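Local coordinates for protein CcbJ (Streptomyces caelestis, PDB 4HGZ) that is a methyltransferase that uses S-adenosyl-L-methionine and probably transfers the methyl group to a nitrogen atom of its substrate, at residues A54-A59 with V267-A272; D151-A156 with A234-M239; H212-E217 with R222-R227. All blocks are in the same frame, centred on the assembly; numbering follows the deposited sequence.

Interaction 1 of 3, residues A54-A59 with V267-A272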
ATOM      1  N   ALA C  54      36.276   2.236   7.545  1.00 52.47           N
ATOM      2  CA  ALA C  54      37.651   2.400   8.003  1.00 53.81           C
ATOM      3  C   ALA C  54      38.269   3.634   7.347  1.00 54.93           C
ATOM      4  O   ALA C  54      38.764   4.543   8.022  1.00 55.44           O
ATOM      5  CB  ALA C  54      38.478   1.144   7.710  1.00 44.08           C
ATOM      6  N   LEU C  55      38.227   3.669   6.022  1.00 59.24           N
ATOM      7  CA  LEU C  55      38.793   4.787   5.294  1.00 61.56           C
ATOM      8  C   LEU C  55      38.192   6.076   5.854  1.00 59.47           C
ATOM      9  O   LEU C  55      38.912   7.010   6.222  1.00 57.52           O
ATOM     10  CB  LEU C  55      38.526   4.631   3.793  1.00 62.15           C
ATOM     11  CG  LEU C  55      39.318   3.515   3.072  1.00 76.75           C
ATOM     12  CD1 LEU C  55      38.641   3.033   1.767  1.00 63.79           C
ATOM     13  CD2 LEU C  55      40.761   3.944   2.791  1.00 65.98           C
ATOM     14  N   PHE C  56      36.868   6.104   5.956  1.00 52.45           N
ATOM     15  CA  PHE C  56      36.175   7.273   6.480  1.00 52.02           C
ATOM     16  C   PHE C  56      36.744   7.719   7.817  1.00 53.94           C
ATOM     17  O   PHE C  56      37.152   8.867   7.965  1.00 64.01           O
ATOM     18  CB  PHE C  56      34.681   7.005   6.619  1.00 53.47           C
ATOM     19  CG  PHE C  56      33.881   8.234   6.923  1.00 49.05           C
ATOM     20  CD1 PHE C  56      33.332   8.984   5.905  1.00 44.89           C
ATOM     21  CD2 PHE C  56      33.677   8.638   8.227  1.00 47.30           C
ATOM     22  CE1 PHE C  56      32.602  10.118   6.185  1.00 46.83           C
ATOM     23  CE2 PHE C  56      32.946   9.775   8.515  1.00 47.23           C
ATOM     24  CZ  PHE C  56      32.413  10.517   7.494  1.00 39.48           C
ATOM     25  N   VAL C  57      36.767   6.816   8.795  1.00 53.78           N
ATOM     26  CA  VAL C  57      37.300   7.152  10.115  1.00 51.36           C
ATOM     27  C   VAL C  57      38.780   7.557  10.048  1.00 56.43           C
ATOM     28  O   VAL C  57      39.165   8.604  10.575  1.00 58.10           O
ATOM     29  CB  VAL C  57      37.074   6.016  11.129  1.00 51.73           C
ATOM     30  CG1 VAL C  57      37.863   6.267  12.386  1.00 43.03           C
ATOM     31  CG2 VAL C  57      35.596   5.897  11.457  1.00 38.59           C
ATOM     32  N   ALA C  58      39.596   6.744   9.377  1.00 58.55           N
ATOM     33  CA  ALA C  58      41.017   7.068   9.163  1.00 57.87           C
ATOM     34  C   ALA C  58      41.229   8.507   8.696  1.00 61.48           C
ATOM     35  O   ALA C  58      42.065   9.223   9.247  1.00 70.08           O
ATOM     36  CB  ALA C  58      41.643   6.107   8.169  1.00 45.27           C
ATOM     37  N   ALA C  59      40.480   8.927   7.679  1.00 52.87           N
ATOM     38  CA  ALA C  59      40.612  10.288   7.151  1.00 58.12           C
ATOM     39  C   ALA C  59      40.410  11.341   8.235  1.00 55.42           C
ATOM     40  O   ALA C  59      40.936  12.448   8.137  1.00 65.12           O
ATOM     41  CB  ALA C  59      39.644  10.523   5.979  1.00 48.42           C
ATOM     42  N   VAL C 267      25.273   8.800   7.963  1.00 43.16           N
ATOM     43  CA  VAL C 267      26.505   8.853   8.699  1.00 38.96           C
ATOM     44  C   VAL C 267      26.646  10.307   9.106  1.00 39.92           C
ATOM     45  O   VAL C 267      26.613  11.202   8.266  1.00 45.79           O
ATOM     46  CB  VAL C 267      27.677   8.439   7.819  1.00 39.09           C
ATOM     47  CG1 VAL C 267      28.990   8.762   8.494  1.00 39.25           C
ATOM     48  CG2 VAL C 267      27.587   6.973   7.483  1.00 42.22           C
ATOM     49  N   SER C 268      26.771  10.543  10.399  1.00 37.92           N
ATOM     50  CA  SER C 268      26.818  11.896  10.912  1.00 40.82           C
ATOM     51  C   SER C 268      28.125  12.123  11.646  1.00 42.08           C
ATOM     52  O   SER C 268      28.617  11.240  12.354  1.00 48.93           O
ATOM     53  CB  SER C 268      25.634  12.150  11.848  1.00 35.22           C
ATOM     54  OG  SER C 268      24.409  11.845  11.205  1.00 51.75           O
ATOM     55  N   VAL C 269      28.681  13.314  11.465  1.00 39.44           N
ATOM     56  CA  VAL C 269      29.932  13.683  12.088  1.00 41.56           C
ATOM     57  C   VAL C 269      29.722  14.921  12.954  1.00 46.27           C
ATOM     58  O   VAL C 269      29.255  15.963  12.463  1.00 46.97           O
ATOM     59  CB  VAL C 269      30.991  14.014  11.031  1.00 42.88           C
ATOM     60  CG1 VAL C 269      32.339  14.253  11.690  1.00 43.87           C
ATOM     61  CG2 VAL C 269      31.073  12.914  10.017  1.00 41.84           C
ATOM     62  N   TYR C 270      30.084  14.804  14.232  1.00 43.18           N
ATOM     63  CA  TYR C 270      29.888  15.871  15.212  1.00 40.38           C
ATOM     64  C   TYR C 270      31.216  16.341  15.802  1.00 48.09           C
ATOM     65  O   TYR C 270      32.175  15.560  15.907  1.00 49.04           O
ATOM     66  CB  TYR C 270      29.003  15.373  16.355  1.00 39.40           C
ATOM     67  CG  TYR C 270      27.615  14.951  15.943  1.00 42.03           C
ATOM     68  CD1 TYR C 270      26.578  15.872  15.880  1.00 42.24           C
ATOM     69  CD2 TYR C 270      27.340  13.633  15.618  1.00 35.49           C
ATOM     70  CE1 TYR C 270      25.305  15.486  15.515  1.00 37.77           C
ATOM     71  CE2 TYR C 270      26.076  13.243  15.248  1.00 35.38           C
ATOM     72  CZ  TYR C 270      25.061  14.172  15.194  1.00 38.44           C
ATOM     73  OH  TYR C 270      23.792  13.786  14.818  1.00 47.51           O
ATOM     74  N   ARG C 271      31.254  17.617  16.190  1.00 44.77           N
ATOM     75  CA  ARG C 271      32.392  18.206  16.885  1.00 44.70           C
ATOM     76  C   ARG C 271      31.937  18.679  18.250  1.00 49.20           C
ATOM     77  O   ARG C 271      30.744  18.802  18.505  1.00 58.87           O
ATOM     78  CB  ARG C 271      32.919  19.431  16.142  1.00 41.02           C
ATOM     79  CG  ARG C 271      33.832  19.155  14.981  1.00 75.21           C
ATOM     80  CD  ARG C 271      34.392  20.469  14.440  1.00101.94           C
ATOM     81  NE  ARG C 271      33.329  21.443  14.189  1.00105.20           N
ATOM     82  CZ  ARG C 271      33.534  22.716  13.866  1.00113.70           C
ATOM     83  NH1 ARG C 271      34.769  23.190  13.765  1.00107.43           N
ATOM     84  NH2 ARG C 271      32.500  23.518  13.652  1.00110.57           N
ATOM     85  N   ALA C 272      32.899  18.968  19.116  1.00 59.48           N
ATOM     86  CA  ALA C 272      32.617  19.610  20.383  1.00 58.06           C
ATOM     87  C   ALA C 272      32.170  21.027  20.074  1.00 60.52           C
ATOM     88  O   ALA C 272      32.682  21.639  19.148  1.00 69.95           O
ATOM     89  CB  ALA C 272      33.862  19.631  21.234  1.00 54.39           C
TER

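Interaction 2 of 3, residues D151-A156 with A234-M239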
ATOM      1  N   ASP C 151      23.433  10.685  27.092  1.00 34.80           N
ATOM      2  CA  ASP C 151      24.559  10.403  27.988  1.00 39.22           C
ATOM      3  C   ASP C 151      25.723   9.825  27.208  1.00 41.52           C
ATOM      4  O   ASP C 151      26.867  10.235  27.388  1.00 50.32           O
ATOM      5  CB  ASP C 151      24.165   9.427  29.093  1.00 36.19           C
ATOM      6  CG  ASP C 151      23.221  10.043  30.103  1.00 52.36           C
ATOM      7  OD1 ASP C 151      22.984  11.265  30.019  1.00 58.89           O
ATOM      8  OD2 ASP C 151      22.718   9.310  30.987  1.00 63.49           O
ATOM      9  N   CYS C 152      25.432   8.865  26.337  1.00 37.71           N
ATOM     10  CA  CYS C 152      26.481   8.235  25.568  1.00 36.27           C
ATOM     11  C   CYS C 152      27.211   9.270  24.709  1.00 42.66           C
ATOM     12  O   CYS C 152      28.450   9.344  24.708  1.00 40.90           O
ATOM     13  CB  CYS C 152      25.915   7.126  24.699  1.00 34.86           C
ATOM     14  SG  CYS C 152      27.150   6.344  23.653  1.00 48.32           S
ATOM     15  N   MET C 153      26.448  10.083  23.989  1.00 35.35           N
ATOM     16  CA  MET C 153      27.061  11.113  23.154  1.00 38.80           C
ATOM     17  C   MET C 153      27.971  11.980  24.006  1.00 42.73           C
ATOM     18  O   MET C 153      29.071  12.355  23.581  1.00 48.42           O
ATOM     19  CB  MET C 153      25.992  11.965  22.452  1.00 40.51           C
ATOM     20  CG  MET C 153      24.983  11.133  21.645  1.00 43.81           C
ATOM     21  SD  MET C 153      23.743  12.111  20.778  1.00 48.23           S
ATOM     22  CE  MET C 153      24.638  12.421  19.269  1.00 45.97           C
ATOM     23  N   ARG C 154      27.520  12.270  25.225  1.00 45.00           N
ATOM     24  CA  ARG C 154      28.280  13.116  26.134  1.00 40.94           C
ATOM     25  C   ARG C 154      29.595  12.482  26.598  1.00 41.93           C
ATOM     26  O   ARG C 154      30.630  13.141  26.588  1.00 49.38           O
ATOM     27  CB  ARG C 154      27.423  13.561  27.313  1.00 36.10           C
ATOM     28  CG  ARG C 154      28.154  14.460  28.307  1.00 55.82           C
ATOM     29  CD  ARG C 154      27.164  15.321  29.092  1.00 65.16           C
ATOM     30  NE  ARG C 154      26.002  14.551  29.543  1.00 79.23           N
ATOM     31  CZ  ARG C 154      24.749  15.001  29.528  1.00 77.51           C
ATOM     32  NH1 ARG C 154      24.471  16.221  29.073  1.00 52.39           N
ATOM     33  NH2 ARG C 154      23.764  14.223  29.959  1.00 76.96           N
ATOM     34  N   GLN C 155      29.575  11.210  26.982  1.00 42.25           N
ATOM     35  CA  GLN C 155      30.825  10.540  27.348  1.00 43.43           C
ATOM     36  C   GLN C 155      31.796  10.569  26.186  1.00 46.65           C
ATOM     37  O   GLN C 155      33.004  10.706  26.374  1.00 54.93           O
ATOM     38  CB  GLN C 155      30.594   9.085  27.714  1.00 45.68           C
ATOM     39  CG  GLN C 155      29.661   8.834  28.864  1.00 48.27           C
ATOM     40  CD  GLN C 155      29.496   7.353  29.101  1.00 72.69           C
ATOM     41  OE1 GLN C 155      28.380   6.839  29.161  1.00 76.06           O
ATOM     42  NE2 GLN C 155      30.614   6.649  29.204  1.00 61.26           N
ATOM     43  N   ALA C 156      31.259  10.422  24.979  1.00 45.66           N
ATOM     44  CA  ALA C 156      32.095  10.413  23.791  1.00 44.54           C
ATOM     45  C   ALA C 156      32.691  11.788  23.576  1.00 45.63           C
ATOM     46  O   ALA C 156      33.852  11.911  23.188  1.00 50.71           O
ATOM     47  CB  ALA C 156      31.302   9.981  22.576  1.00 41.98           C
ATOM     48  N   ALA C 234      16.616  15.236  13.143  1.00 33.90           N
ATOM     49  CA  ALA C 234      16.492  16.510  13.849  1.00 30.51           C
ATOM     50  C   ALA C 234      16.473  16.326  15.364  1.00 35.79           C
ATOM     51  O   ALA C 234      17.004  17.161  16.098  1.00 46.27           O
ATOM     52  CB  ALA C 234      15.266  17.296  13.374  1.00 21.97           C
ATOM     53  N   GLU C 235      15.853  15.243  15.824  1.00 37.31           N
ATOM     54  CA  GLU C 235      15.876  14.884  17.237  1.00 34.21           C
ATOM     55  C   GLU C 235      17.322  14.584  17.614  1.00 40.97           C
ATOM     56  O   GLU C 235      17.844  15.104  18.598  1.00 38.90           O
ATOM     57  CB  GLU C 235      15.004  13.651  17.491  1.00 33.24           C
ATOM     58  CG  GLU C 235      15.029  13.120  18.919  1.00 32.84           C
ATOM     59  CD  GLU C 235      14.509  11.684  19.046  1.00 43.37           C
ATOM     60  OE1 GLU C 235      14.076  11.092  18.030  1.00 47.33           O
ATOM     61  OE2 GLU C 235      14.537  11.141  20.176  1.00 44.94           O
ATOM     62  N   LEU C 236      17.970  13.753  16.802  1.00 36.44           N
ATOM     63  CA  LEU C 236      19.348  13.355  17.055  1.00 38.78           C
ATOM     64  C   LEU C 236      20.272  14.564  17.187  1.00 45.61           C
ATOM     65  O   LEU C 236      21.074  14.651  18.126  1.00 46.58           O
ATOM     66  CB  LEU C 236      19.839  12.441  15.945  1.00 30.18           C
ATOM     67  CG  LEU C 236      21.182  11.764  16.187  1.00 40.13           C
ATOM     68  CD1 LEU C 236      21.123  10.916  17.454  1.00 34.54           C
ATOM     69  CD2 LEU C 236      21.534  10.918  14.963  1.00 29.70           C
ATOM     70  N   ASP C 237      20.147  15.500  16.251  1.00 39.14           N
ATOM     71  CA  ASP C 237      20.962  16.714  16.268  1.00 41.22           C
ATOM     72  C   ASP C 237      20.734  17.538  17.539  1.00 43.77           C
ATOM     73  O   ASP C 237      21.653  18.189  18.049  1.00 45.77           O
ATOM     74  CB  ASP C 237      20.675  17.573  15.031  1.00 29.20           C
ATOM     75  CG  ASP C 237      21.174  16.932  13.738  1.00 52.35           C
ATOM     76  OD1 ASP C 237      21.929  15.923  13.790  1.00 49.13           O
ATOM     77  OD2 ASP C 237      20.805  17.445  12.661  1.00 57.79           O
ATOM     78  N   LEU C 238      19.508  17.514  18.052  1.00 34.81           N
ATOM     79  CA  LEU C 238      19.208  18.270  19.256  1.00 38.45           C
ATOM     80  C   LEU C 238      19.820  17.549  20.463  1.00 40.13           C
ATOM     81  O   LEU C 238      20.368  18.178  21.374  1.00 41.68           O
ATOM     82  CB  LEU C 238      17.697  18.458  19.413  1.00 31.45           C
ATOM     83  CG  LEU C 238      17.273  19.282  20.623  1.00 47.76           C
ATOM     84  CD1 LEU C 238      18.021  20.603  20.614  1.00 34.58           C
ATOM     85  CD2 LEU C 238      15.770  19.492  20.648  1.00 39.23           C
ATOM     86  N   MET C 239      19.746  16.225  20.449  1.00 35.06           N
ATOM     87  CA  MET C 239      20.398  15.421  21.462  1.00 40.65           C
ATOM     88  C   MET C 239      21.885  15.758  21.494  1.00 47.20           C
ATOM     89  O   MET C 239      22.451  16.022  22.558  1.00 48.13           O
ATOM     90  CB  MET C 239      20.193  13.943  21.170  1.00 33.94           C
ATOM     91  CG  MET C 239      18.762  13.516  21.305  1.00 38.85           C
ATOM     92  SD  MET C 239      18.384  11.988  20.433  1.00 45.16           S
ATOM     93  CE  MET C 239      19.519  10.840  21.216  1.00 26.96           C
TER

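Interaction 3 of 3, residues H212-E217 with R222-R227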
ATOM      1  N   HIS C 212      16.010 -12.019  14.246  1.00 43.16           N
ATOM      2  CA  HIS C 212      16.529 -12.545  13.005  1.00 42.51           C
ATOM      3  C   HIS C 212      16.342 -14.053  13.105  1.00 39.85           C
ATOM      4  O   HIS C 212      16.794 -14.669  14.064  1.00 47.16           O
ATOM      5  CB  HIS C 212      18.000 -12.172  12.823  1.00 43.54           C
ATOM      6  CG  HIS C 212      18.594 -12.674  11.541  1.00 57.79           C
ATOM      7  ND1 HIS C 212      18.664 -11.904  10.399  1.00 75.35           N
ATOM      8  CD2 HIS C 212      19.136 -13.875  11.219  1.00 59.46           C
ATOM      9  CE1 HIS C 212      19.222 -12.609   9.429  1.00 71.21           C
ATOM     10  NE2 HIS C 212      19.519 -13.808   9.901  1.00 57.80           N
ATOM     11  N   ILE C 213      15.651 -14.637  12.131  1.00 41.19           N
ATOM     12  CA  ILE C 213      15.345 -16.071  12.120  1.00 43.11           C
ATOM     13  C   ILE C 213      16.098 -16.818  11.019  1.00 40.19           C
ATOM     14  O   ILE C 213      16.143 -16.368   9.875  1.00 50.57           O
ATOM     15  CB  ILE C 213      13.848 -16.294  11.874  1.00 42.01           C
ATOM     16  CG1 ILE C 213      13.031 -15.455  12.852  1.00 36.36           C
ATOM     17  CG2 ILE C 213      13.502 -17.765  11.980  1.00 33.67           C
ATOM     18  CD1 ILE C 213      11.555 -15.427  12.524  1.00 37.66           C
ATOM     19  N   VAL C 214      16.673 -17.960  11.363  1.00 42.56           N
ATOM     20  CA  VAL C 214      17.317 -18.832  10.378  1.00 40.57           C
ATOM     21  C   VAL C 214      16.637 -20.203  10.407  1.00 44.75           C
ATOM     22  O   VAL C 214      16.620 -20.868  11.447  1.00 49.12           O
ATOM     23  CB  VAL C 214      18.830 -19.014  10.680  1.00 42.97           C
ATOM     24  CG1 VAL C 214      19.521 -19.724   9.545  1.00 37.35           C
ATOM     25  CG2 VAL C 214      19.501 -17.679  10.917  1.00 41.28           C
ATOM     26  N   LEU C 215      16.048 -20.607   9.284  1.00 45.32           N
ATOM     27  CA  LEU C 215      15.446 -21.935   9.163  1.00 39.80           C
ATOM     28  C   LEU C 215      16.316 -22.757   8.235  1.00 46.87           C
ATOM     29  O   LEU C 215      16.713 -22.275   7.170  1.00 53.97           O
ATOM     30  CB  LEU C 215      14.047 -21.844   8.570  1.00 33.84           C
ATOM     31  CG  LEU C 215      13.096 -20.804   9.148  1.00 40.68           C
ATOM     32  CD1 LEU C 215      11.764 -20.842   8.400  1.00 30.63           C
ATOM     33  CD2 LEU C 215      12.889 -21.058  10.621  1.00 41.25           C
ATOM     34  N   SER C 216      16.613 -23.992   8.623  1.00 46.70           N
ATOM     35  CA  SER C 216      17.549 -24.806   7.848  1.00 46.54           C
ATOM     36  C   SER C 216      16.917 -26.097   7.364  1.00 45.17           C
ATOM     37  O   SER C 216      16.046 -26.659   8.036  1.00 49.18           O
ATOM     38  CB  SER C 216      18.811 -25.112   8.670  1.00 43.52           C
ATOM     39  OG  SER C 216      19.181 -24.005   9.476  1.00 60.62           O
ATOM     40  N   GLU C 217      17.374 -26.565   6.204  1.00 53.20           N
ATOM     41  CA  GLU C 217      16.881 -27.798   5.594  1.00 58.78           C
ATOM     42  C   GLU C 217      16.683 -28.926   6.603  1.00 65.15           C
ATOM     43  O   GLU C 217      15.734 -29.704   6.501  1.00 70.29           O
ATOM     44  CB  GLU C 217      17.815 -28.259   4.478  1.00 58.37           C
ATOM     45  CG  GLU C 217      17.330 -29.499   3.742  1.00 71.62           C
ATOM     46  CD  GLU C 217      16.051 -29.264   2.953  1.00 77.60           C
ATOM     47  OE1 GLU C 217      15.947 -28.218   2.277  1.00 94.04           O
ATOM     48  OE2 GLU C 217      15.155 -30.135   2.997  1.00 71.54           O
ATOM     49  N   ARG C 222      17.118 -21.024  14.335  1.00 51.44           N
ATOM     50  CA  ARG C 222      17.908 -20.143  15.181  1.00 50.18           C
ATOM     51  C   ARG C 222      17.282 -18.763  15.240  1.00 50.71           C
ATOM     52  O   ARG C 222      17.005 -18.149  14.211  1.00 55.21           O
ATOM     53  CB  ARG C 222      19.338 -20.054  14.672  1.00 53.38           C
ATOM     54  CG  ARG C 222      20.004 -21.420  14.505  1.00 64.27           C
ATOM     55  CD  ARG C 222      20.513 -21.974  15.822  1.00 84.46           C
ATOM     56  NE  ARG C 222      21.826 -21.429  16.152  1.00105.97           N
ATOM     57  CZ  ARG C 222      22.060 -20.547  17.119  1.00107.99           C
ATOM     58  NH1 ARG C 222      21.067 -20.103  17.880  1.00 93.12           N
ATOM     59  NH2 ARG C 222      23.296 -20.114  17.330  1.00 96.92           N
ATOM     60  N   LEU C 223      17.048 -18.284  16.453  1.00 53.37           N
ATOM     61  CA  LEU C 223      16.482 -16.959  16.657  1.00 48.78           C
ATOM     62  C   LEU C 223      17.543 -16.015  17.224  1.00 48.46           C
ATOM     63  O   LEU C 223      18.251 -16.355  18.162  1.00 56.63           O
ATOM     64  CB  LEU C 223      15.298 -17.045  17.613  1.00 46.13           C
ATOM     65  CG  LEU C 223      14.218 -18.068  17.267  1.00 45.72           C
ATOM     66  CD1 LEU C 223      13.172 -18.106  18.375  1.00 43.82           C
ATOM     67  CD2 LEU C 223      13.582 -17.731  15.927  1.00 38.29           C
ATOM     68  N   PHE C 224      17.661 -14.833  16.639  1.00 52.85           N
ATOM     69  CA  PHE C 224      18.617 -13.841  17.127  1.00 55.11           C
ATOM     70  C   PHE C 224      17.896 -12.531  17.418  1.00 50.83           C
ATOM     71  O   PHE C 224      17.668 -11.731  16.522  1.00 50.60           O
ATOM     72  CB  PHE C 224      19.746 -13.641  16.110  1.00 50.51           C
ATOM     73  CG  PHE C 224      20.539 -14.895  15.832  1.00 54.99           C
ATOM     74  CD1 PHE C 224      21.651 -15.217  16.599  1.00 51.35           C
ATOM     75  CD2 PHE C 224      20.159 -15.763  14.816  1.00 46.03           C
ATOM     76  CE1 PHE C 224      22.385 -16.383  16.352  1.00 50.93           C
ATOM     77  CE2 PHE C 224      20.886 -16.930  14.567  1.00 54.31           C
ATOM     78  CZ  PHE C 224      22.003 -17.236  15.336  1.00 49.08           C
ATOM     79  N   PRO C 225      17.504 -12.330  18.680  1.00 60.24           N
ATOM     80  CA  PRO C 225      16.726 -11.174  19.106  1.00 53.02           C
ATOM     81  C   PRO C 225      17.545  -9.898  19.125  1.00 52.85           C
ATOM     82  O   PRO C 225      18.746  -9.924  19.407  1.00 54.78           O
ATOM     83  CB  PRO C 225      16.337 -11.522  20.546  1.00 49.10           C
ATOM     84  CG  PRO C 225      16.583 -12.988  20.688  1.00 65.83           C
ATOM     85  CD  PRO C 225      17.724 -13.281  19.778  1.00 59.27           C
ATOM     86  N   TYR C 226      16.891  -8.782  18.837  1.00 48.31           N
ATOM     87  CA  TYR C 226      17.518  -7.491  19.033  1.00 46.94           C
ATOM     88  C   TYR C 226      16.485  -6.370  19.264  1.00 40.32           C
ATOM     89  O   TYR C 226      15.290  -6.558  19.060  1.00 41.39           O
ATOM     90  CB  TYR C 226      18.523  -7.186  17.902  1.00 41.25           C
ATOM     91  CG  TYR C 226      17.911  -6.852  16.563  1.00 46.27           C
ATOM     92  CD1 TYR C 226      17.609  -5.543  16.231  1.00 55.67           C
ATOM     93  CD2 TYR C 226      17.639  -7.845  15.626  1.00 52.64           C
ATOM     94  CE1 TYR C 226      17.052  -5.227  15.015  1.00 52.73           C
ATOM     95  CE2 TYR C 226      17.079  -7.535  14.398  1.00 46.03           C
ATOM     96  CZ  TYR C 226      16.788  -6.225  14.101  1.00 52.14           C
ATOM     97  OH  TYR C 226      16.227  -5.889  12.888  1.00 56.30           O
ATOM     98  N   ARG C 227      16.951  -5.218  19.725  1.00 41.69           N
ATOM     99  CA  ARG C 227      16.074  -4.109  20.046  1.00 43.26           C
ATOM    100  C   ARG C 227      16.807  -2.825  19.745  1.00 42.71           C
ATOM    101  O   ARG C 227      17.968  -2.693  20.084  1.00 45.93           O
ATOM    102  CB  ARG C 227      15.705  -4.110  21.532  1.00 48.79           C
ATOM    103  CG  ARG C 227      14.893  -5.304  22.002  1.00 63.82           C
ATOM    104  CD  ARG C 227      14.478  -5.153  23.464  1.00 74.26           C
ATOM    105  NE  ARG C 227      13.588  -6.235  23.887  1.00 99.69           N
ATOM    106  CZ  ARG C 227      12.262  -6.132  23.980  1.00105.62           C
ATOM    107  NH1 ARG C 227      11.653  -4.987  23.692  1.00 97.00           N
ATOM    108  NH2 ARG C 227      11.540  -7.177  24.367  1.00 93.39           N
TER

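Interaction 1 of 3, residues A54-A59 with V267-A272
F56 points the far end of its ring at V267 and V269. The two valines sit two residues apart on strand 265-272, with CB on the side that faces helix 50-61. S268 between them turns its CB to the other side of the strand. F56 CB already points at the strand, and with CG trans to the backbone N (chi1 -170°) the ring extends on toward it. V269 CG2 lies in the ring plane, at the edge, 3.7 Å from F56 CZ. It is also 4.0 Å from F56 CE2. This methyl is the branch beside the backbone N of V269. V267 uses its other branch. Its CG1, 4.0 Å from F56 CZ, comes in obliquely, and the two side chains approach from opposite directions. One end of the ring therefore rests against two methyl groups, and the contact is wholly apolar. The backbones stay well apart, with F56 CA and V267 CA at 10.0 Å. V167 of the neighbouring strand 164-171 touches both F56 and V267, and the F254 ring also meets F56. A58 and A59, a little further along the chain, belong to a lithium site. Helix 50-61 is thus packed on the mixed sheet with strand order 3-2-1-4-5-7-6, the Rossmann-like core of class I S-adenosyl-L-methionine-dependent methyltransferases.

Interaction 2 of 3, residues D151-A156 with A234-M239
M153 of helix 146-159 meets L236 and M239 of helix 233-242. It is the residue through which segment 151-156 touches segment 234-239. D151, two residues earlier, pairs within its own segment: D151 OD1 takes a weak hydrogen bond from R154 NH2, 3.1 Å away, as part of a salt bridge. M153 CB points at the other helix. Its chain runs extended through chi2 (-179°) and then bends at chi3 (87°), so that sulfur and methyl reach different partners. M153 SD lies 4.0 Å from M239 CB and 4.2 Å from M239 C, against the root of that residue. The two methionine side chains cross at about a right angle. M153 CE ends 4.2 Å from L236 CD1. L236 CB does not point at helix 146-159, but the end of its side chain comes nearer. The closest CA atoms, of M153 and M239, are 8.1 Å apart. Both helices belong to the Rossmann-like methyltransferase core, and the contact is made by the M153 side chain. F166 and L245, from two strands of its sheet, also touch M153, and F166 touches A156 as well. L238 and M239 also pack on M239 and L238 of a second subunit. R154 follows, and its end leans toward helix 233-242 without touching it. Q155 NE2 donates to the backbone O of F120, a residue seen to bind S-adenosyl-L-homocysteine.

Interaction 3 of 3, residues H212-E217 with R222-R227
H212 and F224 reach each other with different first torsions. H212 CG is trans to the backbone N (chi1 -179°), whereas F224 CG stands beside its own N, opposite the carbonyl carbon (chi1 -61°). F224 CD2 comes to the edge of the H212 ring, 4.2 Å from H212 CD2, while H212 O lies at the edge of the F224 ring. They lie on one face of a beta hairpin, formed by antiparallel strands 207-216 and 221-229. H212 and F224 are a hydrogen-bonded pair. F224 N donates to H212 O at 2.7 Å. H212 N, 2.8 Å from F224 O, comes from above the F224 carbonyl plane. V214 and R222 form the next hydrogen-bonded pair. Between them, I213 and L223 are a non-hydrogen-bonded pair on the opposite face. Their side chains run side by side, and L223 CD2 touches both branches, I213 CG1 and CG2, each at 3.9 Å. L223 N points outward and is bonded to E217 OE1 of a third subunit, so the hairpin takes part in assembly. H212 NE2 is hydrogen-bonded to H195 ND1 of strand 193-202. V214 CG2 comes to the edge of the F224 ring, near its plane, 4.0 Å from CE2. The R222 chain bends at chi2 and chi3, and F224 CZ lies over one face of its guanidinium, 3.6 Å above the plane and offset toward the rim.

From the N terminus, helix 50-61 comes first. Interaction 1 joins it to the last strand, 265-272, and closes a loop over most of the modelled chain. Interaction 2 opens inside that loop at 151-156 and closes at 234-239, joining two helices of the core. Interaction 3 is nested inside interaction 2 and closes a short hairpin turn between 217 and 222. No loops cross. Interactions 1 and 2 touch where Y270 OH probably bonds to D237 OD1. Interaction 3 lies in the separate four-stranded antiparallel sheet, about 31 Å from interaction 2 between centres, although strand 221-229 leads directly into helix 233-242.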